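Local coordinates for magnesium and cobalt efflux protein CorC (Pseudomonas aeruginosa, PDB 3LLB), which probably takes part in the transport of magnesium and cobalt ions, the piece described being its C-terminal transporter-associated domain, at residues 6-11 and 75-80; 13-18 and 71-76; 48-53 and 63-68. All blocks are in the same frame, centred on the assembly; numbering follows the deposited sequence.

Contact 1: residues 6-11 and 75-80; sequences LPSGDF and LLRLSP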
ATOM      1  N   LEU A   6      -5.613   8.998  -9.229  1.00  5.32           N
ATOM      2  CA  LEU A   6      -5.427  10.408  -9.037  1.00  4.84           C
ATOM      3  C   LEU A   6      -4.815  11.018 -10.300  1.00  4.78           C
ATOM      4  O   LEU A   6      -4.088  10.330 -11.076  1.00  4.44           O
ATOM      5  CB  LEU A   6      -4.538  10.672  -7.830  1.00  5.88           C
ATOM      6  CG  LEU A   6      -4.963  10.078  -6.488  1.00  5.57           C
ATOM      7  CD1 LEU A   6      -3.822  10.245  -5.486  1.00  8.16           C
ATOM      8  CD2 LEU A   6      -6.228  10.690  -6.072  1.00  6.74           C
ATOM      9  N   PRO A   7      -5.122  12.314 -10.569  1.00  5.00           N
ATOM     10  CA  PRO A   7      -4.675  12.926 -11.810  1.00  5.40           C
ATOM     11  C   PRO A   7      -3.169  13.198 -11.919  1.00  5.24           C
ATOM     12  O   PRO A   7      -2.691  13.414 -12.998  1.00  4.96           O
ATOM     13  CB  PRO A   7      -5.522  14.218 -11.911  1.00  6.02           C
ATOM     14  CG  PRO A   7      -5.923  14.511 -10.568  1.00  5.67           C
ATOM     15  CD  PRO A   7      -6.016  13.217  -9.831  1.00  5.58           C
ATOM     16  N   SER A   8      -2.451  13.107 -10.784  1.00  5.78           N
ATOM     17  CA  SER A   8      -1.009  13.092 -10.745  1.00  4.72           C
ATOM     18  C   SER A   8      -0.424  11.803 -11.345  1.00  4.83           C
ATOM     19  O   SER A   8       0.773  11.763 -11.612  1.00  4.77           O
ATOM     20  CB  SER A   8      -0.534  13.199  -9.298  1.00  3.92           C
ATOM     21  OG  SER A   8      -1.168  12.200  -8.544  1.00  5.75           O
ATOM     22  N   GLY A   9      -1.234  10.753 -11.497  1.00  4.99           N
ATOM     23  CA  GLY A   9      -0.770   9.446 -11.868  1.00  4.22           C
ATOM     24  C   GLY A   9      -0.577   8.484 -10.732  1.00  4.90           C
ATOM     25  O   GLY A   9      -0.328   7.322 -10.956  1.00  4.81           O
ATOM     26  N   ASP A  10      -0.702   9.001  -9.515  1.00  5.42           N
ATOM     27  CA  ASP A  10      -0.679   8.204  -8.291  1.00  5.08           C
ATOM     28  C   ASP A  10      -2.059   7.597  -8.045  1.00  4.89           C
ATOM     29  O   ASP A  10      -3.033   7.793  -8.816  1.00  3.83           O
ATOM     30  CB  ASP A  10      -0.324   9.079  -7.097  1.00  6.19           C
ATOM     31  CG  ASP A  10       1.053   9.639  -7.144  1.00 10.19           C
ATOM     32  OD1 ASP A  10       1.882   9.323  -8.066  1.00 12.72           O
ATOM     33  OD2 ASP A  10       1.313  10.402  -6.177  1.00 14.71           O
ATOM     34  N   PHE A  11      -2.128   6.775  -7.008  1.00  5.05           N
ATOM     35  CA  PHE A  11      -3.338   6.058  -6.680  1.00  4.46           C
ATOM     36  C   PHE A  11      -3.550   6.148  -5.190  1.00  5.95           C
ATOM     37  O   PHE A  11      -2.552   6.181  -4.439  1.00  7.11           O
ATOM     38  CB  PHE A  11      -3.225   4.595  -7.063  1.00  5.06           C
ATOM     39  CG  PHE A  11      -3.095   4.376  -8.537  1.00  5.32           C
ATOM     40  CD1 PHE A  11      -4.231   4.151  -9.307  1.00  5.75           C
ATOM     41  CD2 PHE A  11      -1.869   4.434  -9.140  1.00  6.13           C
ATOM     42  CE1 PHE A  11      -4.103   3.958 -10.674  1.00  6.31           C
ATOM     43  CE2 PHE A  11      -1.759   4.246 -10.561  1.00  6.33           C
ATOM     44  CZ  PHE A  11      -2.847   4.024 -11.261  1.00  8.74           C
ATOM     45  N   LEU A  75      -5.467   3.684   4.300  1.00  4.48           N
ATOM     46  CA  LEU A  75      -5.298   4.191   2.951  1.00  5.89           C
ATOM     47  C   LEU A  75      -3.838   4.570   2.740  1.00  6.33           C
ATOM     48  O   LEU A  75      -3.207   5.206   3.620  1.00  8.50           O
ATOM     49  CB  LEU A  75      -6.166   5.441   2.764  1.00  5.37           C
ATOM     50  CG  LEU A  75      -7.708   5.327   2.822  1.00  6.31           C
ATOM     51  CD1 LEU A  75      -8.453   6.692   2.801  1.00  7.78           C
ATOM     52  CD2 LEU A  75      -8.207   4.405   1.702  1.00  6.06           C
ATOM     53  N   LEU A  76      -3.306   4.202   1.567  1.00  7.36           N
ATOM     54  CA  LEU A  76      -1.961   4.479   1.130  1.00  7.24           C
ATOM     55  C   LEU A  76      -2.078   5.294  -0.132  1.00  5.86           C
ATOM     56  O   LEU A  76      -2.978   5.060  -0.919  1.00  8.12           O
ATOM     57  CB  LEU A  76      -1.219   3.167   0.823  1.00  8.13           C
ATOM     58  CG  LEU A  76      -1.179   2.460   2.169  1.00  9.79           C
ATOM     59  CD1 LEU A  76      -1.596   1.084   2.069  1.00 11.77           C
ATOM     60  CD2 LEU A  76       0.135   2.753   2.864  1.00 11.16           C
ATOM     61  N   ARG A  77      -1.188   6.246  -0.341  1.00  6.73           N
ATOM     62  CA  ARG A  77      -0.955   6.822  -1.641  1.00  6.09           C
ATOM     63  C   ARG A  77       0.222   6.120  -2.304  1.00  6.28           C
ATOM     64  O   ARG A  77       1.283   6.060  -1.753  1.00  5.70           O
ATOM     65  CB  ARG A  77      -0.649   8.289  -1.520  1.00  7.81           C
ATOM     66  CG  ARG A  77      -0.519   9.024  -2.812  1.00  9.28           C
ATOM     67  CD  ARG A  77      -0.757  10.494  -2.640  1.00 14.26           C
ATOM     68  NE  ARG A  77      -0.358  11.216  -3.852  1.00 16.81           N
ATOM     69  CZ  ARG A  77      -0.852  12.365  -4.253  1.00 16.87           C
ATOM     70  NH1 ARG A  77      -1.802  12.958  -3.552  1.00 19.79           N
ATOM     71  NH2 ARG A  77      -0.405  12.909  -5.378  1.00 18.31           N
ATOM     72  N   LEU A  78      -0.025   5.573  -3.462  1.00  5.74           N
ATOM     73  CA  LEU A  78       0.970   4.828  -4.247  1.00  6.67           C
ATOM     74  C   LEU A  78       1.534   5.699  -5.348  1.00  7.24           C
ATOM     75  O   LEU A  78       0.766   6.239  -6.102  1.00  9.10           O
ATOM     76  CB  LEU A  78       0.297   3.619  -4.857  1.00  7.41           C
ATOM     77  CG  LEU A  78       1.199   2.611  -5.538  1.00  7.01           C
ATOM     78  CD1 LEU A  78       1.939   1.702  -4.521  1.00  7.65           C
ATOM     79  CD2 LEU A  78       0.417   1.770  -6.540  1.00  6.87           C
ATOM     80  N   SER A  79       2.840   5.895  -5.405  1.00  8.12           N
ATOM     81  CA  SER A  79       3.521   6.677  -6.451  1.00  9.93           C
ATOM     82  C   SER A  79       4.520   5.714  -7.131  1.00 12.06           C
ATOM     83  O   SER A  79       5.206   4.962  -6.465  1.00 12.32           O
ATOM     84  CB  SER A  79       4.297   7.858  -5.808  1.00 11.21           C
ATOM     85  OG  SER A  79       3.487   8.776  -5.108  1.00 18.38           O
ATOM     86  N   PRO A  80       4.650   5.741  -8.479  1.00 14.55           N
ATOM     87  CA  PRO A  80       5.757   4.963  -9.080  1.00 16.69           C
ATOM     88  C   PRO A  80       7.140   5.521  -8.771  1.00 19.17           C
ATOM     89  O   PRO A  80       7.276   6.734  -8.708  1.00 19.98           O
ATOM     90  CB  PRO A  80       5.531   5.120 -10.590  1.00 16.92           C
ATOM     91  CG  PRO A  80       4.673   6.326 -10.758  1.00 16.31           C
ATOM     92  CD  PRO A  80       3.831   6.432  -9.495  1.00 15.51           C
TER
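R77 and D10 meet because R77 starts with CG anti to its backbone N (chi1 -174°) and stays extended to NE, while D10 carries CG beside its own N (chi1 -65°). The result is a side-on salt bridge in which NE and NH2 of R77 both close on one oxygen, D10 OD2, at 3.0 Å from NE and 3.1 Å from NH2. That oxygen lies in the guanidinium plane, but the carboxylate stands nearly upright to it, the two planes being 83° apart. D10 OD2 offers its anti lone pair to NE, whereas NH2 meets the same oxygen from above the carboxylate plane. Over one face of the guanidinium sits the methyl L6 CD1, 3.9 Å from R77 CZ. S79 OG lies 2.9 Å from D10 OD2. Beside this polar group, F11 and L78 form an antiparallel hydrogen-bonded pair, F11 N giving to L78 O at 3.1 Å and L78 N to F11 O at 2.8 Å. Both side chains of that pair leave on the same face of the sheet, CB beside CB. A type I turn from L6 to G9, with G9 at a positive phi, leads the chain into the pair. The contact thus joins the hairpin loop between strands 3-5 and 11-14 to the end of strand 73-80; F22 and F26 of helix 19-26 pack on L78, and the R77 side chain also touches R64 and L66 of strand 61-68.

Contact 2: residues 13-18 and 71-76; sequences VKALTP and RRVHLL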
ATOM      1  N   VAL A  13      -4.854   3.609  -2.493  1.00  6.64           N
ATOM      2  CA  VAL A  13      -5.008   2.172  -2.372  1.00  6.59           C
ATOM      3  C   VAL A  13      -5.484   1.809  -0.990  1.00  6.56           C
ATOM      4  O   VAL A  13      -4.863   2.212   0.007  1.00  7.88           O
ATOM      5  CB  VAL A  13      -3.672   1.497  -2.726  1.00  6.54           C
ATOM      6  CG1 VAL A  13      -3.765   0.011  -2.613  1.00  7.29           C
ATOM      7  CG2 VAL A  13      -3.209   1.877  -4.156  1.00  7.33           C
ATOM      8  N   LYS A  14      -6.587   1.055  -0.883  1.00  7.00           N
ATOM      9  CA  LYS A  14      -7.041   0.571   0.427  1.00  7.23           C
ATOM     10  C   LYS A  14      -6.061  -0.467   1.002  1.00  7.15           C
ATOM     11  O   LYS A  14      -5.524  -1.321   0.251  1.00  6.57           O
ATOM     12  CB  LYS A  14      -8.423  -0.032   0.293  1.00  7.66           C
ATOM     13  CG  LYS A  14      -9.558   0.998   0.093  1.00  9.37           C
ATOM     14  CD  LYS A  14     -10.838   0.262  -0.059  1.00  9.91           C
ATOM     15  CE  LYS A  14     -11.981   1.221  -0.190  1.00 14.82           C
ATOM     16  NZ  LYS A  14     -13.259   0.516  -0.537  1.00 14.89           N
ATOM     17  N   ALA A  15      -5.780  -0.370   2.315  1.00  6.95           N
ATOM     18  CA  ALA A  15      -4.906  -1.333   2.969  1.00  6.47           C
ATOM     19  C   ALA A  15      -5.407  -2.805   2.902  1.00  7.64           C
ATOM     20  O   ALA A  15      -4.644  -3.745   2.860  1.00  8.15           O
ATOM     21  CB  ALA A  15      -4.646  -0.835   4.431  1.00  6.68           C
ATOM     22  N   LEU A  16      -6.711  -2.991   2.834  1.00  9.52           N
ATOM     23  CA  LEU A  16      -7.347  -4.309   2.722  1.00 10.28           C
ATOM     24  C   LEU A  16      -7.238  -4.949   1.338  1.00  9.74           C
ATOM     25  O   LEU A  16      -7.572  -6.128   1.185  1.00 11.05           O
ATOM     26  CB  LEU A  16      -8.845  -4.237   3.209  1.00 11.91           C
ATOM     27  CG  LEU A  16      -9.798  -3.151   2.604  1.00 15.11           C
ATOM     28  CD1 LEU A  16     -10.185  -3.504   1.145  1.00 17.80           C
ATOM     29  CD2 LEU A  16     -11.089  -2.715   3.437  1.00 18.59           C
ATOM     30  N   THR A  17      -6.791  -4.197   0.322  1.00  9.14           N
ATOM     31  CA  THR A  17      -6.468  -4.774  -1.027  1.00  8.20           C
ATOM     32  C   THR A  17      -5.608  -6.021  -0.943  1.00  8.68           C
ATOM     33  O   THR A  17      -4.526  -5.944  -0.449  1.00  9.60           O
ATOM     34  CB  THR A  17      -5.764  -3.765  -1.954  1.00  7.62           C
ATOM     35  OG1 THR A  17      -6.553  -2.578  -1.976  1.00  7.08           O
ATOM     36  CG2 THR A  17      -5.565  -4.305  -3.426  1.00  6.00           C
ATOM     37  N   PRO A  18      -6.113  -7.164  -1.427  1.00  8.67           N
ATOM     38  CA  PRO A  18      -5.316  -8.338  -1.558  1.00  8.57           C
ATOM     39  C   PRO A  18      -4.059  -8.090  -2.346  1.00  8.27           C
ATOM     40  O   PRO A  18      -4.104  -7.410  -3.338  1.00  7.39           O
ATOM     41  CB  PRO A  18      -6.253  -9.258  -2.354  1.00  8.97           C
ATOM     42  CG  PRO A  18      -7.550  -8.981  -1.736  1.00  9.33           C
ATOM     43  CD  PRO A  18      -7.524  -7.481  -1.756  1.00  9.07           C
ATOM     44  N   ARG A  71      -5.102   0.962  15.380  1.00  8.43           N
ATOM     45  CA  ARG A  71      -4.912  -0.470  15.130  1.00  8.82           C
ATOM     46  C   ARG A  71      -4.302  -0.805  13.734  1.00  9.14           C
ATOM     47  O   ARG A  71      -3.609  -1.776  13.606  1.00  6.51           O
ATOM     48  CB  ARG A  71      -6.277  -1.186  15.152  1.00 10.46           C
ATOM     49  CG  ARG A  71      -7.061  -1.238  16.433  1.00 17.21           C
ATOM     50  CD  ARG A  71      -6.861  -2.615  17.191  1.00 23.42           C
ATOM     51  NE  ARG A  71      -5.498  -2.930  17.664  1.00 25.26           N
ATOM     52  CZ  ARG A  71      -4.854  -2.284  18.651  1.00 28.26           C
ATOM     53  NH1 ARG A  71      -5.395  -1.229  19.254  1.00 27.56           N
ATOM     54  NH2 ARG A  71      -3.625  -2.664  19.025  1.00 29.68           N
ATOM     55  N   ARG A  72      -4.686  -0.076  12.667  1.00  8.21           N
ATOM     56  CA  ARG A  72      -4.336  -0.472  11.365  1.00  9.38           C
ATOM     57  C   ARG A  72      -4.173   0.677  10.372  1.00  7.24           C
ATOM     58  O   ARG A  72      -4.586   1.812  10.643  1.00  8.18           O
ATOM     59  CB  ARG A  72      -5.304  -1.548  10.897  1.00  9.97           C
ATOM     60  CG  ARG A  72      -6.647  -1.080  10.615  1.00 13.88           C
ATOM     61  CD  ARG A  72      -7.606  -2.252  10.554  1.00 21.56           C
ATOM     62  NE  ARG A  72      -8.888  -1.842  11.105  1.00 29.49           N
ATOM     63  CZ  ARG A  72     -10.108  -2.100  10.578  1.00 34.47           C
ATOM     64  NH1 ARG A  72     -10.271  -2.831   9.452  1.00 37.06           N
ATOM     65  NH2 ARG A  72     -11.189  -1.608  11.194  1.00 35.86           N
ATOM     66  N   VAL A  73      -3.514   0.393   9.248  1.00  6.99           N
ATOM     67  CA  VAL A  73      -3.430   1.314   8.116  1.00  5.96           C
ATOM     68  C   VAL A  73      -4.741   1.188   7.381  1.00  5.56           C
ATOM     69  O   VAL A  73      -5.301   0.089   7.268  1.00  7.66           O
ATOM     70  CB  VAL A  73      -2.274   1.057   7.205  1.00  5.67           C
ATOM     71  CG1 VAL A  73      -2.198   2.018   6.009  1.00  8.08           C
ATOM     72  CG2 VAL A  73      -0.976   1.099   7.985  1.00  7.41           C
ATOM     73  N   HIS A  74      -5.217   2.289   6.867  1.00  3.83           N
ATOM     74  CA  HIS A  74      -6.424   2.257   6.052  1.00  4.11           C
ATOM     75  C   HIS A  74      -6.213   2.624   4.574  1.00  4.37           C
ATOM     76  O   HIS A  74      -6.755   1.950   3.701  1.00  5.91           O
ATOM     77  CB  HIS A  74      -7.503   3.152   6.650  1.00  3.94           C
ATOM     78  CG  HIS A  74      -8.135   2.619   7.892  1.00  6.46           C
ATOM     79  ND1 HIS A  74      -8.951   1.505   7.894  1.00  9.31           N
ATOM     80  CD2 HIS A  74      -8.089   3.055   9.168  1.00  5.44           C
ATOM     81  CE1 HIS A  74      -9.380   1.290   9.123  1.00 10.59           C
ATOM     82  NE2 HIS A  74      -8.874   2.217   9.909  1.00  5.43           N
ATOM     83  N   LEU A  75      -5.467   3.684   4.300  1.00  4.48           N
ATOM     84  CA  LEU A  75      -5.298   4.191   2.951  1.00  5.89           C
ATOM     85  C   LEU A  75      -3.838   4.570   2.740  1.00  6.33           C
ATOM     86  O   LEU A  75      -3.207   5.206   3.620  1.00  8.50           O
ATOM     87  CB  LEU A  75      -6.166   5.441   2.764  1.00  5.37           C
ATOM     88  CG  LEU A  75      -7.708   5.327   2.822  1.00  6.31           C
ATOM     89  CD1 LEU A  75      -8.453   6.692   2.801  1.00  7.78           C
ATOM     90  CD2 LEU A  75      -8.207   4.405   1.702  1.00  6.06           C
ATOM     91  N   LEU A  76      -3.306   4.202   1.567  1.00  7.36           N
ATOM     92  CA  LEU A  76      -1.961   4.479   1.130  1.00  7.24           C
ATOM     93  C   LEU A  76      -2.078   5.294  -0.132  1.00  5.86           C
ATOM     94  O   LEU A  76      -2.978   5.060  -0.919  1.00  8.12           O
ATOM     95  CB  LEU A  76      -1.219   3.167   0.823  1.00  8.13           C
ATOM     96  CG  LEU A  76      -1.179   2.460   2.169  1.00  9.79           C
ATOM     97  CD1 LEU A  76      -1.596   1.084   2.069  1.00 11.77           C
ATOM     98  CD2 LEU A  76       0.135   2.753   2.864  1.00 11.16           C
TER
HETATM   99  O   HOH W   1      -8.628  -0.743   3.974  1.00 12.47           O
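Two neighbouring strands of the antiparallel sheet, 11-14 and 73-80, meet here just where the first gives way to a type I turn and the second carries a classic beta bulge, H74 and L75 both facing N67 of strand 61-68. V13 and L76 make the hydrogen-bonded pair: V13 N donates to L76 O at 2.8 Å, nearly straight at 172°, and L76 N returns a bond to V13 O at 3.0 Å. The ladder is carried one step past the end of strand 11-14 by A15 N, which gives to H74 O at 2.9 Å. This donor stands well above the carbonyl plane, 51° out of it, probably reflecting the turn on one side and the bulge on the other. A water bound to L16 N and H74 O spans the same corner.

Between these rungs lies the non-hydrogen-bonded pair K14 and L75. Their side chains run side by side in the same direction, K14 CG touching L75 CD2 at 4.0 Å. A15 CB goes the other way, 4.1 Å from V73 CG1 and 4.3 Å from L76 CD1, and also lies close to V73 O. Within the turn, K14 O receives both T17 N and T17 OG1 from the same face of its plane, a double grip that ties the corner together before P18 takes the N-cap position of helix 19-26.

The imidazole of H74 is directed elsewhere, its NE2 bonding D69. On the buried face, V13 packs on F22 and F26 of helix 19-26, while L76 rests on V38 and V42 of helix 38-46 and V73 on M43, so both helices cover this side of the sheet.

Contact 3: residues 48-53 and 63-68; sequences HLPKRN and FRVLNA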
ATOM      1  N   HIS A  48       6.210  -1.331  12.497  1.00 10.63           N
ATOM      2  CA  HIS A  48       5.404  -0.647  13.521  1.00 10.78           C
ATOM      3  C   HIS A  48       4.138  -0.176  12.838  1.00  9.29           C
ATOM      4  O   HIS A  48       4.080  -0.180  11.588  1.00 12.03           O
ATOM      5  CB  HIS A  48       6.138   0.539  14.224  1.00 11.18           C
ATOM      6  CG  HIS A  48       6.647   1.587  13.279  1.00 12.19           C
ATOM      7  ND1 HIS A  48       5.907   2.685  12.898  1.00 14.33           N
ATOM      8  CD2 HIS A  48       7.825   1.691  12.628  1.00 10.81           C
ATOM      9  CE1 HIS A  48       6.605   3.418  12.052  1.00 11.19           C
ATOM     10  NE2 HIS A  48       7.766   2.836  11.867  1.00 14.70           N
ATOM     11  N   LEU A  49       3.142   0.262  13.624  1.00  8.52           N
ATOM     12  CA  LEU A  49       1.955   0.946  13.099  1.00  8.17           C
ATOM     13  C   LEU A  49       2.320   2.385  12.719  1.00  8.07           C
ATOM     14  O   LEU A  49       2.655   3.214  13.597  1.00  9.22           O
ATOM     15  CB  LEU A  49       0.849   0.935  14.158  1.00  8.41           C
ATOM     16  CG  LEU A  49      -0.508   1.620  13.819  1.00  8.82           C
ATOM     17  CD1 LEU A  49      -1.223   0.866  12.713  1.00 11.55           C
ATOM     18  CD2 LEU A  49      -1.349   1.731  15.078  1.00  6.26           C
ATOM     19  N   PRO A  50       2.311   2.699  11.409  1.00  8.91           N
ATOM     20  CA  PRO A  50       2.709   4.023  11.025  1.00  9.42           C
ATOM     21  C   PRO A  50       1.597   5.033  11.247  1.00 10.33           C
ATOM     22  O   PRO A  50       0.395   4.699  11.352  1.00 11.32           O
ATOM     23  CB  PRO A  50       3.019   3.860   9.538  1.00  9.12           C
ATOM     24  CG  PRO A  50       2.041   2.844   9.101  1.00  9.46           C
ATOM     25  CD  PRO A  50       1.981   1.882  10.243  1.00  9.26           C
ATOM     26  N   LYS A  51       2.018   6.288  11.269  1.00 12.08           N
ATOM     27  CA  LYS A  51       1.134   7.432  11.294  1.00 11.40           C
ATOM     28  C   LYS A  51       1.052   7.982   9.913  1.00 11.20           C
ATOM     29  O   LYS A  51       1.860   7.627   9.036  1.00  9.77           O
ATOM     30  CB  LYS A  51       1.676   8.499  12.240  1.00 13.82           C
ATOM     31  CG  LYS A  51       1.396   8.161  13.675  1.00 17.44           C
ATOM     32  CD  LYS A  51       2.121   9.066  14.627  1.00 23.21           C
ATOM     33  CE  LYS A  51       1.308   9.310  15.971  1.00 28.10           C
ATOM     34  NZ  LYS A  51       0.084   8.397  16.200  1.00 30.47           N
ATOM     35  N   ARG A  52       0.022   8.768   9.676  1.00 10.94           N
ATOM     36  CA  ARG A  52      -0.075   9.548   8.472  1.00 10.35           C
ATOM     37  C   ARG A  52       1.254  10.221   8.097  1.00  9.90           C
ATOM     38  O   ARG A  52       1.984  10.771   8.950  1.00  9.50           O
ATOM     39  CB  ARG A  52      -1.174  10.611   8.642  1.00 11.22           C
ATOM     40  CG  ARG A  52      -1.471  11.340   7.366  1.00 11.44           C
ATOM     41  CD  ARG A  52      -2.732  12.097   7.394  1.00 13.24           C
ATOM     42  NE  ARG A  52      -3.185  12.323   6.031  1.00 17.73           N
ATOM     43  CZ  ARG A  52      -2.797  13.343   5.308  1.00 16.45           C
ATOM     44  NH1 ARG A  52      -1.951  14.205   5.801  1.00 20.47           N
ATOM     45  NH2 ARG A  52      -3.212  13.481   4.117  1.00 15.38           N
ATOM     46  N   ASN A  53       1.558  10.135   6.808  1.00 10.70           N
ATOM     47  CA  ASN A  53       2.694  10.737   6.106  1.00 10.78           C
ATOM     48  C   ASN A  53       4.010   9.972   6.250  1.00 10.08           C
ATOM     49  O   ASN A  53       5.004  10.376   5.706  1.00 11.28           O
ATOM     50  CB  ASN A  53       2.846  12.208   6.413  1.00 11.66           C
ATOM     51  CG  ASN A  53       1.749  13.022   5.842  1.00 14.47           C
ATOM     52  OD1 ASN A  53       1.151  12.672   4.813  1.00 19.52           O
ATOM     53  ND2 ASN A  53       1.452  14.116   6.498  1.00 16.80           N
ATOM     54  N   PHE A  63       5.032   4.092  -1.083  1.00  7.62           N
ATOM     55  CA  PHE A  63       3.802   3.989  -0.326  1.00  8.33           C
ATOM     56  C   PHE A  63       3.820   5.010   0.806  1.00  7.44           C
ATOM     57  O   PHE A  63       4.612   4.890   1.717  1.00  8.17           O
ATOM     58  CB  PHE A  63       3.692   2.606   0.309  1.00  8.55           C
ATOM     59  CG  PHE A  63       3.526   1.443  -0.687  1.00  8.35           C
ATOM     60  CD1 PHE A  63       2.318   0.810  -0.823  1.00 11.49           C
ATOM     61  CD2 PHE A  63       4.627   0.916  -1.396  1.00 10.19           C
ATOM     62  CE1 PHE A  63       2.164  -0.270  -1.699  1.00 10.87           C
ATOM     63  CE2 PHE A  63       4.463  -0.152  -2.218  1.00  9.91           C
ATOM     64  CZ  PHE A  63       3.214  -0.741  -2.362  1.00 11.37           C
ATOM     65  N   ARG A  64       2.912   5.978   0.734  1.00  6.28           N
ATOM     66  CA  ARG A  64       2.783   7.031   1.752  1.00  7.06           C
ATOM     67  C   ARG A  64       1.479   6.806   2.505  1.00  6.42           C
ATOM     68  O   ARG A  64       0.389   6.623   1.871  1.00  8.63           O
ATOM     69  CB  ARG A  64       2.815   8.396   1.086  1.00  6.25           C
ATOM     70  CG  ARG A  64       2.471   9.558   1.990  1.00 10.59           C
ATOM     71  CD  ARG A  64       2.362  10.851   1.226  1.00 15.68           C
ATOM     72  NE  ARG A  64       1.506  11.769   1.981  1.00 20.94           N
ATOM     73  CZ  ARG A  64       0.568  12.575   1.467  1.00 23.05           C
ATOM     74  NH1 ARG A  64       0.317  12.617   0.147  1.00 23.38           N
ATOM     75  NH2 ARG A  64      -0.128  13.366   2.285  1.00 25.75           N
ATOM     76  N   VAL A  65       1.539   6.759   3.835  1.00  5.92           N
ATOM     77  CA  VAL A  65       0.350   6.569   4.648  1.00  6.37           C
ATOM     78  C   VAL A  65      -0.539   7.812   4.608  1.00  5.09           C
ATOM     79  O   VAL A  65      -0.134   8.898   5.039  1.00  8.01           O
ATOM     80  CB  VAL A  65       0.687   6.147   6.136  1.00  5.67           C
ATOM     81  CG1 VAL A  65      -0.586   5.915   6.897  1.00  6.04           C
ATOM     82  CG2 VAL A  65       1.567   4.913   6.116  1.00  7.04           C
ATOM     83  N   LEU A  66      -1.735   7.678   4.058  1.00  5.62           N
ATOM     84  CA  LEU A  66      -2.737   8.777   4.103  1.00  5.40           C
ATOM     85  C   LEU A  66      -3.659   8.707   5.284  1.00  5.49           C
ATOM     86  O   LEU A  66      -4.099   9.732   5.800  1.00  6.35           O
ATOM     87  CB  LEU A  66      -3.548   8.781   2.823  1.00  5.92           C
ATOM     88  CG  LEU A  66      -2.873   9.079   1.501  1.00  6.97           C
ATOM     89  CD1 LEU A  66      -3.882   8.828   0.419  1.00  9.99           C
ATOM     90  CD2 LEU A  66      -2.332  10.501   1.475  1.00  9.59           C
ATOM     91  N   ASN A  67      -3.964   7.495   5.732  1.00  6.63           N
ATOM     92  CA  ASN A  67      -4.896   7.282   6.840  1.00  5.40           C
ATOM     93  C   ASN A  67      -4.567   6.019   7.588  1.00  5.92           C
ATOM     94  O   ASN A  67      -4.358   4.930   6.994  1.00  6.59           O
ATOM     95  CB  ASN A  67      -6.365   7.222   6.318  1.00  5.74           C
ATOM     96  CG  ASN A  67      -7.359   7.136   7.430  1.00  5.58           C
ATOM     97  OD1 ASN A  67      -7.335   6.158   8.196  1.00  5.95           O
ATOM     98  ND2 ASN A  67      -8.249   8.161   7.563  1.00  3.21           N
ATOM     99  N   ALA A  68      -4.390   6.149   8.887  1.00  5.00           N
ATOM    100  CA  ALA A  68      -4.293   4.985   9.764  1.00  4.78           C
ATOM    101  C   ALA A  68      -5.000   5.359  11.036  1.00  5.57           C
ATOM    102  O   ALA A  68      -5.011   6.544  11.440  1.00  7.05           O
ATOM    103  CB  ALA A  68      -2.816   4.626  10.064  1.00  5.05           C
TER
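N53 and R64 lie side by side and point the same way, amide and guanidinium turned only 28° from each other. NE and NH2 of R64 grip a single acceptor, N53 OD1, side-on at 3.0 Å from NE and 2.9 Å from NH2. The oxygen sits almost exactly in the guanidinium plane, although each nitrogen is tilted from the plane of the amide. One face of the same guanidinium is covered by L66 CD2 from the same strand.

R52 is set differently. Its chain leaves with CG anti to the backbone N (chi1 -172°) and runs extended over the strand, which places NE 2.8 Å from L66 O in a distinctly bent hydrogen bond. This carbonyl belongs to the classic beta bulge that L66 and N67 make opposite L75. The two arginines cross with their planes 80° apart, and R52 NH2 comes to 3.6 Å from R64 NH2; these like charges probably repel somewhat, and the oxygens L66 O and N53 OD1, one for each guanidinium, may temper the effect.

Earlier in the loop, apolar packing takes over. The ring of P50 meets V65 at about a right angle, CG against V65 CG2 at 3.7 Å. The methyl of A68 lies against the carbonyl oxygen P50 O. The backbone adds one strong tie, N53 N to V65 O at 2.7 Å.

Here the loop that follows helix 38-46 is laid against strand 61-68 and then delivers the chain to the edge strand 55-58, E54 continuing the pairing with V65. V65 reaches F46 of helix 38-46, P50 also touches V73, and R64 packs on V55 and, on strand 73-80, R77.

Overall arrangement
All three contacts draw on the centre of one antiparallel sheet: contacts 1 and 2 share strand 73-80, including L75 and L76, and contact 3 uses its neighbour 61-68, bonded to it through R77 N to R64 O and H74 N to N67 O. Contacts 2 and 3 are both partly buried, contact 2 lying nearer the middle of the chain, with no exposed residue among those that touch, and relying on strand pairing and aliphatic packing round A15, V73 and L76. Contact 1 is at the surface. In contacts 1 and 3 a loop is held by an arginine gripping one oxygen side-on, of a carboxylate in the former and a neutral amide in the latter. Along the chain, contact 3 is nested within the loops closed by the other two.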